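Local coordinates for protein rhamnogalacturonan endolyase YesW (Bacillus subtilis, PDB 2Z8R) that cleaves the rhamnogalacturonan backbone of plant cell-wall pectin by an endo-acting, metal-dependent elimination, releasing unsaturated oligosaccharides, at residues Asn115-Gly120 against Leu130-Asp135; Thr179-Tyr184 against Trp553-Tyr558; Val448-Asn453 against Arg471-Asp476. All blocks are in the same frame, centred on the assembly; numbering follows the deposited sequence.

Contact 1. Residues Asn115-Gly120 against Leu130-Asp135; sequences NDASVG and LILKWD. With CA (calcium ion), chain J.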
loop_
_atom_site.group_PDB
_atom_site.type_symbol
_atom_site.label_atom_id
_atom_site.label_comp_id
_atom_site.label_asym_id
_atom_site.label_seq_id
_atom_site.Cartn_x
_atom_site.Cartn_y
_atom_site.Cartn_z
ATOM N N ASN A 115 -12.794 -0.407 -5.780
ATOM C CA ASN A 115 -11.974 0.719 -5.350
ATOM C C ASN A 115 -10.634 0.193 -4.787
ATOM O O ASN A 115 -10.038 -0.717 -5.366
ATOM C CB ASN A 115 -12.802 1.590 -4.377
ATOM C CG ASN A 115 -12.225 2.981 -4.170
ATOM O OD1 ASN A 115 -11.522 3.211 -3.184
ATOM N ND2 ASN A 115 -12.520 3.916 -5.083
ATOM N N ASP A 116 -10.152 0.762 -3.689
ATOM C CA ASP A 116 -8.852 0.370 -3.131
ATOM C C ASP A 116 -8.847 -1.069 -2.674
ATOM O O ASP A 116 -9.838 -1.564 -2.131
ATOM C CB ASP A 116 -8.520 1.213 -1.900
ATOM C CG ASP A 116 -8.493 2.696 -2.177
ATOM O OD1 ASP A 116 -8.149 3.121 -3.306
ATOM O OD2 ASP A 116 -8.798 3.443 -1.223
ATOM N N ALA A 117 -7.701 -1.714 -2.844
ATOM C CA ALA A 117 -7.497 -3.059 -2.340
ATOM C C ALA A 117 -6.254 -3.159 -1.455
ATOM O O ALA A 117 -5.407 -2.247 -1.392
ATOM C CB ALA A 117 -7.403 -4.070 -3.499
ATOM N N SER A 118 -6.173 -4.287 -0.764
ATOM C CA SER A 118 -4.964 -4.703 -0.089
ATOM C C SER A 118 -4.763 -6.190 -0.370
ATOM O O SER A 118 -5.583 -6.827 -1.062
ATOM C CB SER A 118 -5.063 -4.421 1.417
ATOM O OG SER A 118 -3.825 -4.705 2.044
ATOM N N VAL A 119 -3.679 -6.749 0.150
ATOM C CA VAL A 119 -3.465 -8.194 0.068
ATOM C C VAL A 119 -3.075 -8.798 1.394
ATOM O O VAL A 119 -2.424 -8.170 2.230
ATOM C CB VAL A 119 -2.374 -8.592 -0.957
ATOM C CG1 VAL A 119 -2.903 -8.478 -2.380
ATOM C CG2 VAL A 119 -1.093 -7.766 -0.747
ATOM N N GLY A 120 -3.457 -10.055 1.557
ATOM C CA GLY A 120 -2.984 -10.865 2.665
ATOM C C GLY A 120 -3.184 -12.309 2.267
ATOM O O GLY A 120 -3.999 -12.608 1.408
ATOM N N LEU A 130 -6.876 -11.075 -2.491
ATOM C CA LEU A 130 -7.179 -9.657 -2.620
ATOM C C LEU A 130 -8.328 -9.293 -1.699
ATOM O O LEU A 130 -9.365 -9.958 -1.700
ATOM C CB LEU A 130 -7.554 -9.326 -4.065
ATOM C CG LEU A 130 -6.361 -9.262 -5.018
ATOM C CD1 LEU A 130 -6.794 -9.510 -6.461
ATOM C CD2 LEU A 130 -5.607 -7.945 -4.881
ATOM N N ILE A 131 -8.128 -8.226 -0.924
ATOM C CA ILE A 131 -9.171 -7.655 -0.074
ATOM C C ILE A 131 -9.589 -6.341 -0.715
ATOM O O ILE A 131 -8.786 -5.408 -0.812
ATOM C CB ILE A 131 -8.680 -7.413 1.379
ATOM C CG1 ILE A 131 -8.051 -8.680 1.982
ATOM C CG2 ILE A 131 -9.827 -6.900 2.256
ATOM C CD1 ILE A 131 -8.922 -9.923 1.985
ATOM N N LEU A 132 -10.838 -6.284 -1.172
ATOM C CA LEU A 132 -11.306 -5.202 -2.012
ATOM C C LEU A 132 -12.370 -4.366 -1.324
ATOM O O LEU A 132 -13.354 -4.901 -0.807
ATOM C CB LEU A 132 -11.890 -5.768 -3.314
ATOM C CG LEU A 132 -12.479 -4.767 -4.304
ATOM C CD1 LEU A 132 -11.413 -3.844 -4.917
ATOM C CD2 LEU A 132 -13.239 -5.513 -5.390
ATOM N N LYS A 133 -12.173 -3.048 -1.353
ATOM C CA LYS A 133 -13.183 -2.091 -0.915
ATOM C C LYS A 133 -14.026 -1.646 -2.105
ATOM O O LYS A 133 -13.489 -1.221 -3.141
ATOM C CB LYS A 133 -12.492 -0.867 -0.286
ATOM C CG LYS A 133 -13.477 0.147 0.310
ATOM C CD LYS A 133 -12.769 1.360 0.931
ATOM C CE LYS A 133 -12.221 2.266 -0.152
ATOM N NZ LYS A 133 -11.349 3.363 0.416
ATOM N N TRP A 134 -15.343 -1.734 -1.951
ATOM C CA TRP A 134 -16.283 -1.201 -2.931
ATOM C C TRP A 134 -16.679 0.201 -2.514
ATOM O O TRP A 134 -16.845 0.477 -1.317
ATOM C CB TRP A 134 -17.538 -2.066 -2.979
ATOM C CG TRP A 134 -17.312 -3.428 -3.573
ATOM C CD1 TRP A 134 -17.060 -4.584 -2.892
ATOM C CD2 TRP A 134 -17.330 -3.770 -4.968
ATOM N NE1 TRP A 134 -16.915 -5.641 -3.786
ATOM C CE2 TRP A 134 -17.079 -5.158 -5.061
ATOM C CE3 TRP A 134 -17.540 -3.033 -6.146
ATOM C CZ2 TRP A 134 -17.028 -5.829 -6.296
ATOM C CZ3 TRP A 134 -17.496 -3.701 -7.369
ATOM C CH2 TRP A 134 -17.234 -5.085 -7.431
ATOM N N ASP A 135 -16.853 1.081 -3.496
ATOM C CA ASP A 135 -17.206 2.469 -3.223
ATOM C C ASP A 135 -18.534 2.794 -3.880
ATOM O O ASP A 135 -18.687 2.594 -5.084
ATOM C CB ASP A 135 -16.132 3.409 -3.777
ATOM C CG ASP A 135 -16.207 4.804 -3.175
ATOM O OD1 ASP A 135 -16.236 4.915 -1.921
ATOM O OD2 ASP A 135 -16.247 5.775 -3.956
HETATM CA CA CA J . -7.709 5.413 -0.485
HETATM O O HOH W 1 -11.705 5.348 -1.499
HETATM O O HOH W 2 -9.211 5.315 1.342
HETATM O O HOH W 3 -9.302 6.695 -1.577
#

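Contact 2. Residues Thr179-Tyr184 against Trp553-Tyr558; sequences TQFMVY and WQNIAY. With CA (calcium ion), chain J.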
loop_
_atom_site.group_PDB
_atom_site.type_symbol
_atom_site.label_atom_id
_atom_site.label_comp_id
_atom_site.label_asym_id
_atom_site.label_seq_id
_atom_site.Cartn_x
_atom_site.Cartn_y
_atom_site.Cartn_z
ATOM N N THR A 179 -13.128 4.708 6.115
ATOM C CA THR A 179 -12.571 3.374 6.364
ATOM C C THR A 179 -11.140 3.240 5.857
ATOM O O THR A 179 -10.858 3.524 4.688
ATOM C CB THR A 179 -13.421 2.281 5.696
ATOM O OG1 THR A 179 -14.747 2.315 6.225
ATOM C CG2 THR A 179 -12.832 0.893 5.935
ATOM N N GLN A 180 -10.249 2.814 6.755
ATOM C CA GLN A 180 -8.840 2.550 6.450
ATOM C C GLN A 180 -8.598 1.131 6.922
ATOM O O GLN A 180 -8.636 0.858 8.125
ATOM C CB GLN A 180 -7.926 3.523 7.217
ATOM C CG GLN A 180 -8.387 5.001 7.171
ATOM C CD GLN A 180 -8.605 5.574 5.768
ATOM O OE1 GLN A 180 -9.375 6.540 5.583
ATOM N NE2 GLN A 180 -7.926 5.007 4.793
ATOM N N PHE A 181 -8.400 0.203 5.984
ATOM C CA PHE A 181 -8.430 -1.216 6.352
ATOM C C PHE A 181 -7.064 -1.865 6.311
ATOM O O PHE A 181 -6.341 -1.746 5.318
ATOM C CB PHE A 181 -9.475 -2.006 5.541
ATOM C CG PHE A 181 -9.257 -1.997 4.039
ATOM C CD1 PHE A 181 -8.743 -3.123 3.382
ATOM C CD2 PHE A 181 -9.616 -0.890 3.281
ATOM C CE1 PHE A 181 -8.575 -3.121 1.997
ATOM C CE2 PHE A 181 -9.440 -0.883 1.892
ATOM C CZ PHE A 181 -8.910 -2.006 1.257
ATOM N N MET A 182 -6.717 -2.557 7.392
ATOM C CA MET A 182 -5.415 -3.187 7.519
ATOM C C MET A 182 -5.543 -4.681 7.346
ATOM O O MET A 182 -6.357 -5.328 8.014
ATOM C CB MET A 182 -4.786 -2.860 8.878
ATOM C CG MET A 182 -4.285 -1.431 8.997
ATOM S SD MET A 182 -3.014 -1.030 7.769
ATOM C CE MET A 182 -3.914 0.142 6.760
ATOM N N VAL A 183 -4.730 -5.222 6.447
ATOM C CA VAL A 183 -4.708 -6.664 6.198
ATOM C C VAL A 183 -3.316 -7.170 6.552
ATOM O O VAL A 183 -2.318 -6.736 5.982
ATOM C CB VAL A 183 -5.055 -6.984 4.723
ATOM C CG1 VAL A 183 -5.102 -8.514 4.515
ATOM C CG2 VAL A 183 -6.386 -6.339 4.346
ATOM N N TYR A 184 -3.243 -8.069 7.527
ATOM C CA TYR A 184 -1.944 -8.505 8.008
ATOM C C TYR A 184 -2.093 -9.677 8.942
ATOM O O TYR A 184 -3.116 -9.815 9.612
ATOM C CB TYR A 184 -1.228 -7.364 8.757
ATOM C CG TYR A 184 0.272 -7.399 8.552
ATOM C CD1 TYR A 184 0.836 -6.838 7.411
ATOM C CD2 TYR A 184 1.122 -8.014 9.470
ATOM C CE1 TYR A 184 2.207 -6.875 7.183
ATOM C CE2 TYR A 184 2.512 -8.063 9.247
ATOM C CZ TYR A 184 3.037 -7.486 8.102
ATOM O OH TYR A 184 4.394 -7.520 7.867
ATOM N N TRP A 553 -0.441 -0.088 3.918
ATOM C CA TRP A 553 -1.083 1.225 3.968
ATOM C C TRP A 553 -1.435 1.840 2.616
ATOM O O TRP A 553 -1.953 2.956 2.575
ATOM C CB TRP A 553 -0.355 2.245 4.877
ATOM C CG TRP A 553 1.123 2.528 4.603
ATOM C CD1 TRP A 553 2.161 2.282 5.467
ATOM C CD2 TRP A 553 1.717 3.171 3.443
ATOM N NE1 TRP A 553 3.344 2.692 4.916
ATOM C CE2 TRP A 553 3.110 3.231 3.674
ATOM C CE3 TRP A 553 1.218 3.640 2.212
ATOM C CZ2 TRP A 553 4.013 3.763 2.731
ATOM C CZ3 TRP A 553 2.124 4.153 1.264
ATOM C CH2 TRP A 553 3.500 4.214 1.537
ATOM N N GLN A 554 -1.199 1.129 1.512
ATOM C CA GLN A 554 -1.459 1.741 0.194
ATOM C C GLN A 554 -2.881 2.280 0.073
ATOM O O GLN A 554 -3.088 3.376 -0.462
ATOM C CB GLN A 554 -1.182 0.779 -0.946
ATOM C CG GLN A 554 -1.135 1.499 -2.288
ATOM C CD GLN A 554 -0.575 0.624 -3.360
ATOM O OE1 GLN A 554 0.582 0.185 -3.279
ATOM N NE2 GLN A 554 -1.383 0.340 -4.363
ATOM N N ASN A 555 -3.854 1.531 0.591
ATOM C CA ASN A 555 -5.246 1.952 0.458
ATOM C C ASN A 555 -5.561 3.233 1.198
ATOM O O ASN A 555 -6.501 3.935 0.831
ATOM C CB ASN A 555 -6.236 0.859 0.890
ATOM C CG ASN A 555 -6.236 0.606 2.387
ATOM O OD1 ASN A 555 -5.490 -0.246 2.891
ATOM N ND2 ASN A 555 -7.074 1.332 3.107
ATOM N N ILE A 556 -4.819 3.543 2.254
ATOM C CA ILE A 556 -5.339 4.580 3.158
ATOM C C ILE A 556 -5.444 5.963 2.520
ATOM O O ILE A 556 -4.552 6.413 1.786
ATOM C CB ILE A 556 -4.615 4.625 4.515
ATOM C CG1 ILE A 556 -3.249 5.287 4.414
ATOM C CG2 ILE A 556 -4.519 3.198 5.122
ATOM C CD1 ILE A 556 -2.578 5.517 5.790
ATOM N N ALA A 557 -6.576 6.607 2.800
ATOM C CA ALA A 557 -6.842 7.971 2.383
ATOM C C ALA A 557 -6.307 8.196 0.964
ATOM O O ALA A 557 -6.747 7.496 0.047
ATOM C CB ALA A 557 -6.273 8.962 3.403
ATOM N N TYR A 558 -5.393 9.146 0.755
ATOM C CA TYR A 558 -4.860 9.375 -0.592
ATOM C C TYR A 558 -3.673 8.470 -0.846
ATOM O O TYR A 558 -2.528 8.776 -0.473
ATOM C CB TYR A 558 -4.507 10.840 -0.831
ATOM C CG TYR A 558 -5.702 11.782 -0.826
ATOM C CD1 TYR A 558 -7.010 11.318 -1.020
ATOM C CD2 TYR A 558 -5.511 13.149 -0.659
ATOM C CE1 TYR A 558 -8.093 12.201 -1.023
ATOM C CE2 TYR A 558 -6.590 14.038 -0.668
ATOM C CZ TYR A 558 -7.878 13.547 -0.839
ATOM O OH TYR A 558 -8.962 14.411 -0.833
HETATM CA CA CA J . -7.709 5.413 -0.485
HETATM O O HOH W 4 -9.304 2.793 2.501
HETATM O O HOH W 2 -9.211 5.315 1.342
HETATM O O HOH W 3 -9.302 6.695 -1.577
#

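Contact 3. Residues Val448-Asn453 against Arg471-Asp476; sequences VPSSTN and RIDKWD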
loop_
_atom_site.group_PDB
_atom_site.type_symbol
_atom_site.label_atom_id
_atom_site.label_comp_id
_atom_site.label_asym_id
_atom_site.label_seq_id
_atom_site.Cartn_x
_atom_site.Cartn_y
_atom_site.Cartn_z
ATOM N N VAL A 448 8.906 18.443 -15.788
ATOM C CA VAL A 448 8.797 17.227 -14.993
ATOM C C VAL A 448 8.192 16.067 -15.789
ATOM O O VAL A 448 7.612 16.272 -16.866
ATOM C CB VAL A 448 7.911 17.455 -13.720
ATOM C CG1 VAL A 448 8.578 18.399 -12.772
ATOM C CG2 VAL A 448 6.509 17.971 -14.086
ATOM N N PRO A 449 8.301 14.840 -15.254
ATOM C CA PRO A 449 7.533 13.723 -15.803
ATOM C C PRO A 449 6.044 14.055 -15.919
ATOM O O PRO A 449 5.530 14.892 -15.171
ATOM C CB PRO A 449 7.773 12.603 -14.784
ATOM C CG PRO A 449 9.145 12.909 -14.238
ATOM C CD PRO A 449 9.182 14.409 -14.146
ATOM N N SER A 450 5.367 13.378 -16.846
ATOM C CA SER A 450 3.972 13.671 -17.186
ATOM C C SER A 450 2.964 13.256 -16.118
ATOM O O SER A 450 1.767 13.532 -16.258
ATOM C CB SER A 450 3.604 12.998 -18.508
ATOM O OG SER A 450 3.733 11.600 -18.392
ATOM N N SER A 451 3.430 12.573 -15.072
ATOM C CA SER A 451 2.574 12.238 -13.935
ATOM C C SER A 451 3.326 12.501 -12.647
ATOM O O SER A 451 4.559 12.516 -12.635
ATOM C CB SER A 451 2.122 10.773 -13.961
ATOM O OG SER A 451 3.220 9.877 -13.935
ATOM N N THR A 452 2.560 12.708 -11.576
ATOM C CA THR A 452 3.106 12.899 -10.235
ATOM C C THR A 452 2.185 12.135 -9.293
ATOM O O THR A 452 1.456 12.713 -8.481
ATOM C CB THR A 452 3.207 14.392 -9.870
ATOM O OG1 THR A 452 3.831 15.112 -10.945
ATOM C CG2 THR A 452 4.067 14.577 -8.630
ATOM N N ASN A 453 2.218 10.817 -9.444
ATOM C CA ASN A 453 1.298 9.947 -8.741
ATOM C C ASN A 453 2.027 8.763 -8.110
ATOM O O ASN A 453 2.429 8.834 -6.948
ATOM C CB ASN A 453 0.169 9.505 -9.683
ATOM C CG ASN A 453 -0.959 8.812 -8.953
ATOM O OD1 ASN A 453 -0.960 8.731 -7.717
ATOM N ND2 ASN A 453 -1.938 8.312 -9.714
ATOM N N ARG A 471 -2.101 3.951 -17.059
ATOM C CA ARG A 471 -0.871 4.088 -17.825
ATOM C C ARG A 471 0.370 3.828 -16.990
ATOM O O ARG A 471 0.446 4.243 -15.827
ATOM C CB ARG A 471 -0.774 5.511 -18.371
ATOM C CG ARG A 471 -1.850 5.847 -19.388
ATOM C CD ARG A 471 -1.664 7.241 -19.962
ATOM N NE ARG A 471 -1.757 8.293 -18.943
ATOM C CZ ARG A 471 -2.884 8.852 -18.510
ATOM N NH1 ARG A 471 -4.072 8.480 -18.996
ATOM N NH2 ARG A 471 -2.824 9.794 -17.578
ATOM N N ILE A 472 1.344 3.174 -17.620
ATOM C CA ILE A 472 2.731 3.167 -17.159
ATOM C C ILE A 472 3.587 3.901 -18.188
ATOM O O ILE A 472 3.549 3.576 -19.385
ATOM C CB ILE A 472 3.268 1.734 -16.941
ATOM C CG1 ILE A 472 2.412 1.019 -15.889
ATOM C CG2 ILE A 472 4.765 1.768 -16.575
ATOM C CD1 ILE A 472 2.721 -0.466 -15.680
ATOM N N ASP A 473 4.352 4.886 -17.718
ATOM C CA ASP A 473 5.222 5.703 -18.571
ATOM C C ASP A 473 6.679 5.555 -18.164
ATOM O O ASP A 473 6.979 5.172 -17.020
ATOM C CB ASP A 473 4.858 7.186 -18.451
ATOM C CG ASP A 473 3.412 7.466 -18.757
ATOM O OD1 ASP A 473 2.862 6.880 -19.718
ATOM O OD2 ASP A 473 2.828 8.291 -18.024
ATOM N N LYS A 474 7.592 5.839 -19.091
ATOM C CA LYS A 474 9.017 5.855 -18.771
ATOM C C LYS A 474 9.647 7.189 -19.156
ATOM O O LYS A 474 9.475 7.679 -20.274
ATOM C CB LYS A 474 9.766 4.694 -19.430
ATOM C CG LYS A 474 11.177 4.524 -18.872
ATOM C CD LYS A 474 11.927 3.420 -19.574
ATOM C CE LYS A 474 13.336 3.273 -19.019
ATOM N NZ LYS A 474 13.359 2.781 -17.607
ATOM N N TRP A 475 10.383 7.755 -18.203
ATOM C CA TRP A 475 11.047 9.047 -18.354
ATOM C C TRP A 475 12.285 8.891 -19.223
ATOM O O TRP A 475 13.194 8.130 -18.910
ATOM C CB TRP A 475 11.410 9.583 -16.972
ATOM C CG TRP A 475 12.140 10.893 -16.923
ATOM C CD1 TRP A 475 13.422 11.087 -16.491
ATOM C CD2 TRP A 475 11.625 12.193 -17.250
ATOM N NE1 TRP A 475 13.746 12.428 -16.539
ATOM C CE2 TRP A 475 12.664 13.129 -17.003
ATOM C CE3 TRP A 475 10.398 12.660 -17.734
ATOM C CZ2 TRP A 475 12.504 14.505 -17.215
ATOM C CZ3 TRP A 475 10.243 14.037 -17.949
ATOM C CH2 TRP A 475 11.292 14.937 -17.686
ATOM N N ASP A 476 12.280 9.601 -20.345
ATOM C CA ASP A 476 13.449 9.678 -21.210
ATOM C C ASP A 476 14.286 10.816 -20.634
ATOM O O ASP A 476 14.022 11.994 -20.900
ATOM C CB ASP A 476 12.993 9.970 -22.644
ATOM C CG ASP A 476 14.150 10.155 -23.623
ATOM O OD1 ASP A 476 15.307 10.395 -23.205
ATOM O OD2 ASP A 476 13.870 10.090 -24.838
HETATM O O HOH W 5 -0.435 11.270 -16.237
HETATM O O HOH W 6 4.425 9.833 -16.385
#

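Contact 1. Residues Asn115-Gly120 against Leu130-Asp135
Lys133 NZ comes to the Asp116 carboxylate from above the carboxylate plane, 40° out of it and 3.0 Å from OD2, in a salt bridge. Asp116 OD2 also binds the calcium ion, at 2.4 Å, while OD1 bonds to Asn495. Asn115 and Asp135 lie side by side, the amide and carboxylate planes 38° apart, meeting through their CB atoms; Asp135 OD2 is held by Ser139. Asn115 OD1 accepts from the backbone N of Asp116 at 2.9 Å, with the donor above the carbonyl plane. Water 1 donates to Asn115 OD1 and accepts from Lys133 NZ. The lysine chain is extended except at chi3 (73°), and that bend carries NZ to Asp116. The two strands carrying these groups, 109-120 and 129-136, form an antiparallel beta hairpin. Ser118 and Ile131 form a hydrogen-bonded pair, N of Ser118 to O of Ile131 being 2.8 Å, and Lys133 N reaches Asp116 O at 2.9 Å. Val119 CG1 rests 3.7 Å from Leu130 CD2 on the face shared by Ala117 and Leu132. Since Asp116 OD2 is shared by the calcium ion and Lys133 NZ, a single oxygen couples the metal to both strands of the hairpin, next to the substrate-binding Asn115.

Contact 2. Residues Thr179-Tyr184 against Trp553-Tyr558
Gln180 and Ile556 are the closest CA pair, 5.2 Å apart, where the chain leading into strand 182-184 passes an irregular loop. That loop opens with a type I turn from Trp553 to Ile556, closed by Ile556 N to Trp553 O at 2.9 Å. Ala557 has a positive phi (39°), and the carbonyls of Asn555 and Ala557 converge on one calcium ion, Asn555 O at 2.3 Å and Ala557 O at 2.4 Å. Among the side chains, the Asn555 amide stacks over one face of the Phe181 ring: the planes are 23° apart and CG lies 3.6 Å above the ring, displaced toward its rim. Met182 bends at both chi2 (-60°) and chi3, which together bring Met182 CE to 3.5 Å from Ile556 CG2. A water donates to Thr179 O at 2.8 Å and, weakly, to Asn555 O. Asp116 OD2, Asn559 OD1 and two waters complete six ligands round the metal. Such a shell, built from carbonyl, carboxylate and amide oxygens plus water, is typical of a protein calcium site; here it lies close to the centre of the chain, in the beta-propeller domain, next to the substrate-binding Tyr558.

Contact 3. Residues Val448-Asn453 against Arg471-Asp476
Pro449 lies over one face of the Trp475 indole, the two side chains crossing at about a right angle. Pro449 CG stands 4.0 Å from the centroid of the six-membered ring of Trp475 and 23° off the ring normal, the geometry of a CH-pi contact displaced toward the rim. The backbone joins in, for Pro449 N approaches Trp475 CZ3 to 3.4 Å. With CG anti to the backbone N (chi1 178°), Trp475 extends from its strand to the loop; Ile421, Gln466 and Ser482 also touch its side chain. Strand 471-476 is the third in an antiparallel four-stranded sheet, a blade of the beta-propeller domain, and the loop 448-453 leads from strand 435-437 into strand 454-456, the first of this sheet. An alanine in place of Trp475 would probably leave Pro449 without its CH-pi partner and open a gap beside the proline ring. Two residues earlier on the strand, Asp473 faces the two serines through water 6. This water donates to Asp473 OD2 at 2.8 Å and is hydrogen-bonded to Ser450 OG, also at 2.8 Å, and to Ser451 OG at 2.7 Å, so three side chains share one centre. Arg471 reaches the loop through water 5, which lies in plane at the guanidinium edge, 3.1 Å from NH2, and donates to Ser450 O at 3.2 Å.

Contacts 1 and 2 adjoin, their centres 9 Å apart. Both supply ligands to the same calcium ion and share two of its waters; at the metal, Asp116 OD2 comes within 3.1 Å of Asn555 O. The Phe181 ring adds a second junction, with CZ 3.5 Å from Asp116 O. Substrate-binding residues flank this site from both contacts: Asn115 and Asp135 in contact 1, Tyr558 in contact 2. Contact 3 stands apart, its centre about 25 Å from each of the others and its nearest atoms about 7 Å from contact 2, although its segments fall between those of contact 2 in sequence. Thr452 O nevertheless bonds to the substrate-binding Arg415.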